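Local coordinates for conserved hypothetical protein (Bacteroides thetaiotaomicron, PDB 2FB0), which is of unknown function but possibly an oxidoreductase, with the dimeric alpha/beta-barrel fold of the antibiotic biosynthesis monooxygenase family, at residues I5-F10 against E63-H68; I22-E27 against V78-E83; K26-C31 against T71-Q76; Y41-S46 against D51-C56. One frame throughout, in Å; residues are numbered along the deposited sequence. Where two conformers were deposited one is given.

Overall arrangement
The chain folds as a four-stranded antiparallel sheet with helices packed on one face, the ferredoxin-like beta-alpha-beta-beta-alpha-beta plan of dimeric alpha/beta-barrel proteins. Contact 4 is the hairpin that supplies two of the strands, and contact 1 joins strand 5-12, the neighbour of strand 52-59, to helix 62-68. Contacts 2 and 3, whose centres lie about 8 Å apart, are successive parts of one antiparallel helix pair, 18-32 with 72-84. Although the centres of contacts 1 and 4 are about 15 Å apart, both reach the same bound acetate, through His68 and Tyr41. Contact 3 adjoins this pocket through Phe74, and its Thr29 OG1 lies 2.9 Å from Thr43 OG1 of contact 4, a probable hydrogen bond.

Contact 1: I5-F10 against E63-H68; sequences IRLNVF and EVLAAH. With ACT (acetate ion), chain B.
A small pocket between the sheet and helix 62-68 holds an acetate ion, and the meeting of Leu7 with Leu65 forms part of its apolar surroundings. The two leucines reach toward each other tip to tip, CD1 of Leu7 lying 4.0 Å from CD1 of Leu65. Leu65 gets there because its CG stands anti to the backbone N (chi1 176°), which carries the branched end out from the helix toward the strand. Its other methyl, CD2, is 4.2 Å from CG2 of Ile5, a looser touch and a less certain one, since Ile5 was modelled in two conformers. Branched aliphatic residues suit this seam, where helix and strand are too far apart for backbone contact: the CA atoms of Ile5 and Leu65 are 8.3 Å apart.

One turn beyond Leu65, His68 serves the polar side of the pocket. Its NE2 donates to O of the acetate over 2.8 Å in an almost straight bond (174° at the hydrogen), and the ion meets the imidazole at its edge, in the ring plane. From the strand, the nearest atoms to the acetate are carbons: Leu7 CD1 is 3.8 Å from OXT, and Val9 CG2 is 4.0 Å from the methyl carbon CH3. Behind the first shell, Glu35 bonds to His68 ND1, while Phe74 meets the imidazole edge-to-face, so the ring is fixed from several directions. The acetate probably came from the crystallisation liquor, yet a directed N-H facing aliphatic side chains is consistent with a pocket able to take a small ligand with both polar and apolar parts.

Contact 2: I22-E27 against V78-E83; sequences IEAAKE and VGIIQE
Between Val78 and Glu83, helix 72-84 meets Ala24 and Ala25 of helix 18-32 through two consecutive isoleucines, Ile80 and Ile81. Val78, at the start, turns its CB away from the segment 22-27; its CG2 instead lies 3.8 Å from CD2 of Leu28, one turn further along the partner helix.

Ile80 makes the first touch. Its CG2, anti to the backbone N, comes to 3.7 Å from CB of Ala24, while the longer CG1 branch takes no part. This residue stands at the border of the contact and remains partly exposed. Ile81 follows and goes deeper. Its CG1 lies 3.8 Å from the same Ala24 CB, so that one methyl is met by both isoleucines. Beyond it, CD1 extends to Ala25, 3.9 Å from the backbone N and 4.0 Å from CB. With chi1 at -60°, CG1 is anti to the carbonyl carbon, and the extended chi2 sends CD1 onward to this second alanine.

The division of residue types explains the close fit: alanines keep one helix surface low, and the beta-branched isoleucines supply the bulk from the other. The segment axes approach to 9.1 Å and run nearly antiparallel, at 163°. After Ile81 the helix turns Gln82 and Glu83 to its exposed side.

The contact joins the two long helices above the sheet. Beneath it, Ile81 also packs on Met87 of strand 86-93, Ala25 rests on Thr43 and Phe53, and Ile22 reaches Ser47 of the second subunit.

Contact 3: K26-C31 against T71-Q76; sequences KELTAC and TAHFAQ
Thr71 OG1 is held by two partners, bonding to His68 O and accepting from Phe74 N, and it lies over the centre of the His73 ring whose opposite face receives CB of Cys31. The bond from Phe74 N, 3.3 Å long with 153° at the hydrogen, is the capping bond of Thr71, which stands at the N-cap: threonine suits the position because its hydroxyl can satisfy an amide of the first turn. The helix so begun, 72-84, is the second long helix of the ferredoxin-like fold and runs antiparallel to helix 18-32, the segment axes approaching to 9.9 Å.

His73 is the centre of the contact. Its CG sits between the backbone N and the carbonyl carbon (chi1 63°), which brings the imidazole across to Cys31. CB of that cysteine packs over the ring in a CH-pi contact, 3.9 Å from the centroid and offset toward the rim, with CD2 the nearest ring atom at 3.6 Å. SG lies obliquely to the same ring. The polar atoms of the imidazole look elsewhere: NE2 bonds to Glu35, which also holds His68, and ND1 to a glycerol probably from the crystallisation liquor.

Leu28 closes the inner side, crossing His73 at about a right angle. Its CD1 meets the ring edge in plane, 3.9 Å from CD2, and lies 3.7 Å from His73 O and 4.0 Å from Phe74 CA.

Contact 4: Y41-S46 against D51-C56; sequences YDTFES and DVFMIC. With ACT (acetate ion), chain B.
Phe44 and Met54, the latter present as selenomethionine, form a hydrogen-bonded antiparallel pair with the two shortest main-chain bonds between 41-46 and 51-56: Met54 N to Phe44 O at 2.7 Å and Phe44 N to Met54 O at 2.8 Å. Asp42 and Cys56 repeat the pattern, with Asp42 N donating to Cys56 O over 3.0 Å and Cys56 N returning a bond to Asp42 O. Near the turn, Ser46 N donates to Val52 O over 3.0 Å, a last rung before the loop.

The non-hydrogen-bonded pairs, Thr43 with Ile55 and Glu45 with Phe53, turn their side chains to the face that helix 18-32 covers. Threonine suits its place by offering two groups: its methyl CG2 lies 3.8 Å from CD2 of Phe53, while its OG1 bonds to Thr29. On the other face Phe44 folds along the neighbouring strand, its CE2 3.7 Å from CB of Cys56, and also packs on its counterpart in the second subunit.

Tyr41 starts away from the partner strand, but chi1 of -160° swings its ring back over it. The ring crosses Ile55 obliquely, CE2 a tight 3.3 Å from CG2, and OH donates to O of the acetate at 2.8 Å, the same oxygen that His68 holds.

Five main-chain bonds thus tie the segments, while Phe53 and Ile55 pair with strand 5-12 on the other side. Both faces are mixed: Thr43, Phe53 and Ile55 toward the helix, and Phe44, Met54 and Asp42 at the second subunit, where Asp42 bonds to its Ser46 and Arg49. Glu45 is shared between Arg18 and Ser47 of the second subunit.

Contact 1: I5-F10 against E63-H68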
# COMPACT_ATOMS: atom_id res chain seq x y z
N ILE A 5 5.36 1.98 -13.48
CA ILE A 5 4.37 2.83 -12.83
C ILE A 5 3.86 2.14 -11.58
O ILE A 5 3.48 0.96 -11.61
CB ILE A 5 3.18 3.14 -13.77
CG1 ILE A 5 3.64 4.04 -14.93
CG2 ILE A 5 2.02 3.81 -13.01
CD1 ILE A 5 2.61 4.17 -16.05
N ARG A 6 3.88 2.87 -10.47
CA ARG A 6 3.31 2.40 -9.22
C ARG A 6 1.95 3.07 -9.00
O ARG A 6 1.85 4.30 -9.05
CB ARG A 6 4.27 2.70 -8.05
CG ARG A 6 3.66 2.53 -6.63
CD ARG A 6 3.18 1.09 -6.32
NE ARG A 6 4.15 0.08 -6.76
CZ ARG A 6 5.26 -0.23 -6.08
NH1 ARG A 6 5.54 0.38 -4.92
NH2 ARG A 6 6.10 -1.16 -6.55
N LEU A 7 0.92 2.27 -8.75
CA LEU A 7 -0.38 2.80 -8.31
C LEU A 7 -0.64 2.43 -6.86
O LEU A 7 -0.39 1.29 -6.45
CB LEU A 7 -1.54 2.31 -9.19
CG LEU A 7 -1.48 2.49 -10.71
CD1 LEU A 7 -2.80 2.05 -11.33
CD2 LEU A 7 -1.21 3.93 -11.07
N ASN A 8 -1.12 3.41 -6.10
CA ASN A 8 -1.71 3.20 -4.79
C ASN A 8 -3.17 3.63 -4.87
O ASN A 8 -3.47 4.82 -5.04
CB ASN A 8 -1.00 4.03 -3.72
CG ASN A 8 0.47 3.61 -3.47
OD1 ASN A 8 0.93 2.54 -3.92
ND2 ASN A 8 1.19 4.45 -2.75
N VAL A 9 -4.08 2.67 -4.74
CA VAL A 9 -5.51 2.94 -4.89
C VAL A 9 -6.17 2.71 -3.54
O VAL A 9 -6.27 1.58 -3.07
CB VAL A 9 -6.14 2.05 -5.99
CG1 VAL A 9 -7.64 2.38 -6.16
CG2 VAL A 9 -5.41 2.23 -7.34
N PHE A 10 -6.57 3.81 -2.90
CA PHE A 10 -7.15 3.76 -1.56
C PHE A 10 -8.66 3.64 -1.68
O PHE A 10 -9.27 4.30 -2.51
CB PHE A 10 -6.75 4.99 -0.76
CG PHE A 10 -5.25 5.15 -0.64
CD1 PHE A 10 -4.54 4.46 0.33
CD2 PHE A 10 -4.56 5.97 -1.53
CE1 PHE A 10 -3.16 4.59 0.42
CE2 PHE A 10 -3.17 6.11 -1.45
CZ PHE A 10 -2.47 5.41 -0.46
N GLU A 63 1.71 2.09 -21.36
CA GLU A 63 0.88 1.45 -22.37
C GLU A 63 0.23 0.14 -21.94
O GLU A 63 -0.92 -0.12 -22.29
CB GLU A 63 1.58 1.36 -23.73
CG GLU A 63 1.60 2.74 -24.45
CD GLU A 63 0.27 3.55 -24.31
OE1 GLU A 63 -0.76 3.16 -24.94
OE2 GLU A 63 0.27 4.58 -23.59
N VAL A 64 0.93 -0.68 -21.16
CA VAL A 64 0.30 -1.87 -20.61
C VAL A 64 -0.76 -1.52 -19.54
O VAL A 64 -1.73 -2.26 -19.35
CB VAL A 64 1.31 -2.93 -20.07
CG1 VAL A 64 2.16 -3.53 -21.23
CG2 VAL A 64 2.19 -2.35 -18.98
N LEU A 65 -0.57 -0.40 -18.84
CA LEU A 65 -1.57 0.10 -17.90
C LEU A 65 -2.83 0.56 -18.65
O LEU A 65 -3.95 0.20 -18.26
CB LEU A 65 -1.02 1.23 -17.02
CG LEU A 65 -2.04 1.88 -16.07
CD1 LEU A 65 -2.69 0.86 -15.10
CD2 LEU A 65 -1.42 3.03 -15.30
N ALA A 66 -2.63 1.32 -19.73
CA ALA A 66 -3.74 1.78 -20.58
C ALA A 66 -4.53 0.60 -21.12
O ALA A 66 -5.76 0.61 -21.06
CB ALA A 66 -3.22 2.66 -21.74
N ALA A 67 -3.84 -0.43 -21.59
CA ALA A 67 -4.49 -1.66 -22.05
C ALA A 67 -5.25 -2.37 -20.93
O ALA A 67 -6.36 -2.85 -21.15
CB ALA A 67 -3.47 -2.61 -22.73
N HIS A 68 -4.66 -2.45 -19.74
CA HIS A 68 -5.34 -3.00 -18.55
C HIS A 68 -6.70 -2.33 -18.31
O HIS A 68 -7.69 -3.00 -18.03
CB HIS A 68 -4.44 -2.83 -17.32
CG HIS A 68 -5.12 -3.09 -16.01
ND1 HIS A 68 -5.58 -4.33 -15.63
CD2 HIS A 68 -5.36 -2.26 -14.96
CE1 HIS A 68 -6.09 -4.26 -14.41
NE2 HIS A 68 -5.96 -3.01 -13.98
C ACT B . -6.56 -0.69 -11.33
O ACT B . -6.69 -1.91 -11.55
OXT ACT B . -5.91 -0.01 -12.17
CH3 ACT B . -7.17 -0.04 -10.13

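Contact 2: I22-E27 against V78-E83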
# COMPACT_ATOMS: atom_id res chain seq x y z
N ILE A 22 -13.57 -6.06 -0.79
CA ILE A 22 -12.28 -6.76 -0.70
C ILE A 22 -12.24 -7.98 -1.61
O ILE A 22 -11.25 -8.19 -2.32
CB ILE A 22 -11.90 -7.12 0.78
CG1 ILE A 22 -11.65 -5.84 1.58
CG2 ILE A 22 -10.66 -8.07 0.85
CD1 ILE A 22 -11.63 -6.02 3.10
N GLU A 23 -13.31 -8.78 -1.61
CA GLU A 23 -13.37 -9.96 -2.48
C GLU A 23 -13.29 -9.56 -3.94
O GLU A 23 -12.61 -10.21 -4.73
CB GLU A 23 -14.61 -10.82 -2.19
CG GLU A 23 -15.05 -11.76 -3.34
CD GLU A 23 -14.10 -12.93 -3.63
OE1 GLU A 23 -13.09 -13.12 -2.92
OE2 GLU A 23 -14.37 -13.67 -4.60
N ALA A 24 -13.99 -8.48 -4.31
CA ALA A 24 -13.95 -7.99 -5.70
C ALA A 24 -12.53 -7.55 -6.08
O ALA A 24 -12.07 -7.81 -7.19
CB ALA A 24 -14.95 -6.85 -5.92
N ALA A 25 -11.84 -6.89 -5.15
CA ALA A 25 -10.44 -6.49 -5.34
C ALA A 25 -9.53 -7.72 -5.46
O ALA A 25 -8.66 -7.77 -6.32
CB ALA A 25 -9.98 -5.58 -4.22
N LYS A 26 -9.77 -8.71 -4.61
CA LYS A 26 -9.06 -9.99 -4.70
C LYS A 26 -9.25 -10.70 -6.03
O LYS A 26 -8.30 -11.24 -6.58
CB LYS A 26 -9.46 -10.90 -3.54
CG LYS A 26 -8.80 -10.53 -2.22
CD LYS A 26 -9.46 -11.24 -1.04
CE LYS A 26 -9.22 -12.74 -1.07
NZ LYS A 26 -9.88 -13.34 0.13
N GLU A 27 -10.48 -10.68 -6.55
CA GLU A 27 -10.78 -11.25 -7.86
C GLU A 27 -10.07 -10.47 -8.97
O GLU A 27 -9.51 -11.07 -9.88
CB GLU A 27 -12.30 -11.31 -8.09
CG GLU A 27 -13.03 -11.96 -6.92
CD GLU A 27 -14.48 -12.26 -7.22
OE1 GLU A 27 -15.31 -11.33 -7.22
OE2 GLU A 27 -14.81 -13.45 -7.42
N VAL A 78 -13.84 -3.12 -11.18
CA VAL A 78 -13.79 -1.73 -10.73
C VAL A 78 -15.21 -1.17 -10.62
O VAL A 78 -15.52 -0.48 -9.64
CB VAL A 78 -12.88 -0.84 -11.62
CG1 VAL A 78 -12.99 0.61 -11.21
CG2 VAL A 78 -11.43 -1.30 -11.49
N GLY A 79 -16.05 -1.49 -11.59
CA GLY A 79 -17.47 -1.15 -11.53
C GLY A 79 -18.07 -1.62 -10.20
O GLY A 79 -18.71 -0.84 -9.51
N ILE A 80 -17.83 -2.88 -9.85
CA ILE A 80 -18.31 -3.45 -8.58
C ILE A 80 -17.80 -2.68 -7.36
O ILE A 80 -18.59 -2.30 -6.47
CB ILE A 80 -17.99 -4.95 -8.47
CG1 ILE A 80 -18.86 -5.76 -9.45
CG2 ILE A 80 -18.23 -5.46 -7.02
CD1 ILE A 80 -18.32 -7.15 -9.76
N ILE A 81 -16.49 -2.45 -7.30
CA ILE A 81 -15.91 -1.75 -6.15
C ILE A 81 -16.47 -0.33 -6.04
O ILE A 81 -16.80 0.12 -4.94
CB ILE A 81 -14.35 -1.75 -6.19
CG1 ILE A 81 -13.82 -3.20 -6.17
CG2 ILE A 81 -13.77 -0.97 -5.02
CD1 ILE A 81 -12.32 -3.33 -6.56
N GLN A 82 -16.61 0.35 -7.17
CA GLN A 82 -17.16 1.71 -7.21
C GLN A 82 -18.61 1.80 -6.73
O GLN A 82 -19.04 2.82 -6.20
CB GLN A 82 -17.04 2.31 -8.61
CG GLN A 82 -15.63 2.79 -8.91
CD GLN A 82 -15.45 3.32 -10.32
OE1 GLN A 82 -14.72 4.29 -10.53
NE2 GLN A 82 -16.10 2.69 -11.30
N GLU A 83 -19.35 0.71 -6.91
CA GLU A 83 -20.74 0.63 -6.48
C GLU A 83 -20.83 0.38 -4.98
O GLU A 83 -21.77 0.81 -4.32
CB GLU A 83 -21.43 -0.49 -7.28
CG GLU A 83 -22.90 -0.27 -7.57
CD GLU A 83 -23.25 1.07 -8.21
OE1 GLU A 83 -22.44 1.64 -8.98
OE2 GLU A 83 -24.36 1.56 -7.93

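Contact 3: K26-C31 against T71-Q76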
# COMPACT_ATOMS: atom_id res chain seq x y z
N LYS A 26 -9.77 -8.71 -4.61
CA LYS A 26 -9.06 -9.99 -4.70
C LYS A 26 -9.25 -10.70 -6.03
O LYS A 26 -8.30 -11.24 -6.58
CB LYS A 26 -9.46 -10.90 -3.54
CG LYS A 26 -8.80 -10.53 -2.22
CD LYS A 26 -9.46 -11.24 -1.04
CE LYS A 26 -9.22 -12.74 -1.07
NZ LYS A 26 -9.88 -13.34 0.13
N GLU A 27 -10.48 -10.68 -6.55
CA GLU A 27 -10.78 -11.25 -7.86
C GLU A 27 -10.07 -10.47 -8.97
O GLU A 27 -9.51 -11.07 -9.88
CB GLU A 27 -12.30 -11.31 -8.09
CG GLU A 27 -13.03 -11.96 -6.92
CD GLU A 27 -14.48 -12.26 -7.22
OE1 GLU A 27 -15.31 -11.33 -7.22
OE2 GLU A 27 -14.81 -13.45 -7.42
N LEU A 28 -10.09 -9.14 -8.86
CA LEU A 28 -9.40 -8.28 -9.82
C LEU A 28 -7.87 -8.49 -9.74
O LEU A 28 -7.17 -8.44 -10.76
CB LEU A 28 -9.77 -6.79 -9.58
CG LEU A 28 -9.15 -5.75 -10.52
CD1 LEU A 28 -9.42 -6.06 -12.01
CD2 LEU A 28 -9.60 -4.32 -10.17
N THR A 29 -7.37 -8.74 -8.54
CA THR A 29 -5.94 -9.05 -8.32
C THR A 29 -5.53 -10.31 -9.10
O THR A 29 -4.58 -10.27 -9.86
CB THR A 29 -5.63 -9.19 -6.80
OG1 THR A 29 -5.86 -7.94 -6.13
CG2 THR A 29 -4.17 -9.65 -6.57
N ALA A 30 -6.27 -11.40 -8.94
CA ALA A 30 -5.99 -12.64 -9.68
C ALA A 30 -6.04 -12.43 -11.20
O ALA A 30 -5.20 -12.95 -11.92
CB ALA A 30 -6.95 -13.78 -9.23
N CYS A 31 -7.02 -11.65 -11.68
CA CYS A 31 -7.15 -11.37 -13.11
C CYS A 31 -5.99 -10.53 -13.66
O CYS A 31 -5.43 -10.84 -14.71
CB CYS A 31 -8.46 -10.64 -13.41
SG CYS A 31 -9.94 -11.62 -13.21
N THR A 71 -9.66 -3.56 -20.39
CA THR A 71 -10.10 -4.95 -20.28
C THR A 71 -11.48 -5.08 -19.65
O THR A 71 -11.92 -4.20 -18.89
CB THR A 71 -9.11 -5.84 -19.49
OG1 THR A 71 -9.03 -5.39 -18.14
CG2 THR A 71 -7.71 -5.83 -20.12
N ALA A 72 -12.15 -6.19 -19.96
CA ALA A 72 -13.44 -6.55 -19.40
C ALA A 72 -13.36 -6.78 -17.89
O ALA A 72 -14.23 -6.29 -17.15
CB ALA A 72 -13.99 -7.81 -20.10
N HIS A 73 -12.33 -7.49 -17.42
CA HIS A 73 -12.18 -7.74 -15.98
C HIS A 73 -11.98 -6.44 -15.17
O HIS A 73 -12.52 -6.32 -14.07
CB HIS A 73 -11.11 -8.81 -15.65
CG HIS A 73 -9.71 -8.46 -16.07
ND1 HIS A 73 -9.11 -8.99 -17.20
CD2 HIS A 73 -8.76 -7.69 -15.48
CE1 HIS A 73 -7.87 -8.53 -17.30
NE2 HIS A 73 -7.64 -7.74 -16.27
N PHE A 74 -11.25 -5.48 -15.74
CA PHE A 74 -11.11 -4.16 -15.13
C PHE A 74 -12.47 -3.48 -15.00
O PHE A 74 -12.86 -3.09 -13.89
CB PHE A 74 -10.15 -3.27 -15.93
CG PHE A 74 -10.01 -1.88 -15.37
CD1 PHE A 74 -10.78 -0.83 -15.87
CD2 PHE A 74 -9.09 -1.61 -14.34
CE1 PHE A 74 -10.64 0.47 -15.35
CE2 PHE A 74 -8.95 -0.33 -13.82
CZ PHE A 74 -9.73 0.72 -14.33
N ALA A 75 -13.18 -3.34 -16.11
CA ALA A 75 -14.52 -2.72 -16.09
C ALA A 75 -15.47 -3.42 -15.11
O ALA A 75 -16.17 -2.76 -14.34
CB ALA A 75 -15.12 -2.67 -17.50
N GLN A 76 -15.46 -4.74 -15.12
CA GLN A 76 -16.33 -5.55 -14.27
C GLN A 76 -16.05 -5.29 -12.78
O GLN A 76 -16.94 -4.87 -12.03
CB GLN A 76 -16.19 -7.03 -14.64
CG GLN A 76 -16.83 -8.06 -13.68
CD GLN A 76 -16.55 -9.52 -14.10
OE1 GLN A 76 -15.82 -9.78 -15.06
NE2 GLN A 76 -17.14 -10.47 -13.37

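Contact 4: Y41-S46 against D51-C56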
# COMPACT_ATOMS: atom_id res chain seq x y z
N TYR A 41 0.54 -6.76 -8.15
CA TYR A 41 -0.81 -6.34 -7.89
C TYR A 41 -1.27 -7.10 -6.66
O TYR A 41 -1.18 -8.32 -6.63
CB TYR A 41 -1.69 -6.68 -9.10
CG TYR A 41 -2.99 -5.90 -9.20
CD1 TYR A 41 -3.22 -5.04 -10.27
CD2 TYR A 41 -3.99 -6.04 -8.23
CE1 TYR A 41 -4.44 -4.33 -10.39
CE2 TYR A 41 -5.20 -5.34 -8.34
CZ TYR A 41 -5.42 -4.49 -9.41
OH TYR A 41 -6.60 -3.79 -9.49
N ASP A 42 -1.74 -6.38 -5.65
CA ASP A 42 -2.29 -7.04 -4.47
C ASP A 42 -3.26 -6.13 -3.74
O ASP A 42 -3.21 -4.91 -3.88
CB ASP A 42 -1.17 -7.51 -3.51
CG ASP A 42 -1.62 -8.62 -2.56
OD1 ASP A 42 -2.74 -9.16 -2.72
OD2 ASP A 42 -0.84 -8.98 -1.64
N THR A 43 -4.14 -6.75 -2.96
CA THR A 43 -5.10 -6.05 -2.11
C THR A 43 -4.62 -6.11 -0.67
O THR A 43 -4.22 -7.18 -0.21
CB THR A 43 -6.48 -6.74 -2.26
OG1 THR A 43 -6.84 -6.73 -3.65
CG2 THR A 43 -7.55 -6.03 -1.43
N PHE A 44 -4.63 -4.97 0.02
CA PHE A 44 -4.15 -4.84 1.39
C PHE A 44 -5.20 -4.14 2.25
O PHE A 44 -5.67 -3.06 1.89
CB PHE A 44 -2.89 -3.96 1.46
CG PHE A 44 -1.70 -4.51 0.73
CD1 PHE A 44 -0.72 -5.24 1.42
CD2 PHE A 44 -1.54 -4.28 -0.63
CE1 PHE A 44 0.39 -5.75 0.74
CE2 PHE A 44 -0.42 -4.79 -1.31
CZ PHE A 44 0.55 -5.53 -0.61
N GLU A 45 -5.51 -4.72 3.40
CA GLU A 45 -6.45 -4.12 4.35
C GLU A 45 -5.71 -3.36 5.44
O GLU A 45 -4.71 -3.86 5.98
CB GLU A 45 -7.27 -5.22 5.01
CG GLU A 45 -8.04 -6.07 4.04
CD GLU A 45 -8.49 -7.40 4.64
OE1 GLU A 45 -8.97 -7.41 5.79
OE2 GLU A 45 -8.37 -8.42 3.94
N SER A 46 -6.20 -2.18 5.79
CA SER A 46 -5.61 -1.43 6.89
C SER A 46 -5.73 -2.21 8.19
O SER A 46 -6.79 -2.76 8.50
CB SER A 46 -6.24 -0.05 7.03
OG SER A 46 -5.83 0.57 8.23
N ASP A 51 -12.41 0.55 7.86
CA ASP A 51 -13.11 1.03 6.66
C ASP A 51 -12.16 1.37 5.51
O ASP A 51 -12.60 1.85 4.48
CB ASP A 51 -14.02 2.23 7.01
CG ASP A 51 -13.24 3.44 7.53
OD1 ASP A 51 -12.11 3.28 8.05
OD2 ASP A 51 -13.77 4.57 7.43
N VAL A 52 -10.86 1.11 5.69
CA VAL A 52 -9.88 1.45 4.67
C VAL A 52 -9.15 0.20 4.17
O VAL A 52 -8.67 -0.61 4.96
CB VAL A 52 -8.85 2.51 5.15
CG1 VAL A 52 -7.83 2.82 4.04
CG2 VAL A 52 -9.54 3.81 5.58
N PHE A 53 -9.09 0.03 2.85
CA PHE A 53 -8.13 -0.90 2.26
C PHE A 53 -7.49 -0.24 1.05
O PHE A 53 -7.87 0.86 0.69
CB PHE A 53 -8.73 -2.31 1.99
CG PHE A 53 -9.68 -2.39 0.81
CD1 PHE A 53 -11.05 -2.17 0.98
CD2 PHE A 53 -9.20 -2.74 -0.46
CE1 PHE A 53 -11.94 -2.29 -0.11
CE2 PHE A 53 -10.07 -2.86 -1.55
CZ PHE A 53 -11.45 -2.64 -1.38
N MSE A 54 -6.48 -0.88 0.47
CA MSE A 54 -5.78 -0.30 -0.66
C MSE A 54 -5.35 -1.35 -1.65
O MSE A 54 -5.20 -2.52 -1.30
CB MSE A 54 -4.60 0.58 -0.22
CG MSE A 54 -3.45 -0.16 0.47
SE MSE A 54 -1.85 0.98 0.55
CE MSE A 54 -1.64 1.06 -1.42
N ILE A 55 -5.22 -0.92 -2.90
CA ILE A 55 -4.71 -1.77 -3.95
C ILE A 55 -3.37 -1.18 -4.36
O ILE A 55 -3.28 0.02 -4.66
CB ILE A 55 -5.67 -1.85 -5.17
CG1 ILE A 55 -7.08 -2.30 -4.73
CG2 ILE A 55 -5.14 -2.84 -6.20
CD1 ILE A 55 -8.14 -2.24 -5.86
N CYS A 56 -2.34 -2.01 -4.30
CA CYS A 56 -1.00 -1.62 -4.71
C CYS A 56 -0.68 -2.33 -6.02
O CYS A 56 -0.85 -3.54 -6.12
CB CYS A 56 0.02 -2.01 -3.64
SG CYS A 56 1.62 -1.21 -3.90
C ACT B . -6.56 -0.69 -11.33
O ACT B . -6.69 -1.91 -11.55
OXT ACT B . -5.91 -0.01 -12.17
CH3 ACT B . -7.17 -0.04 -10.13
O HOH W 1 -9.23 -2.73 7.00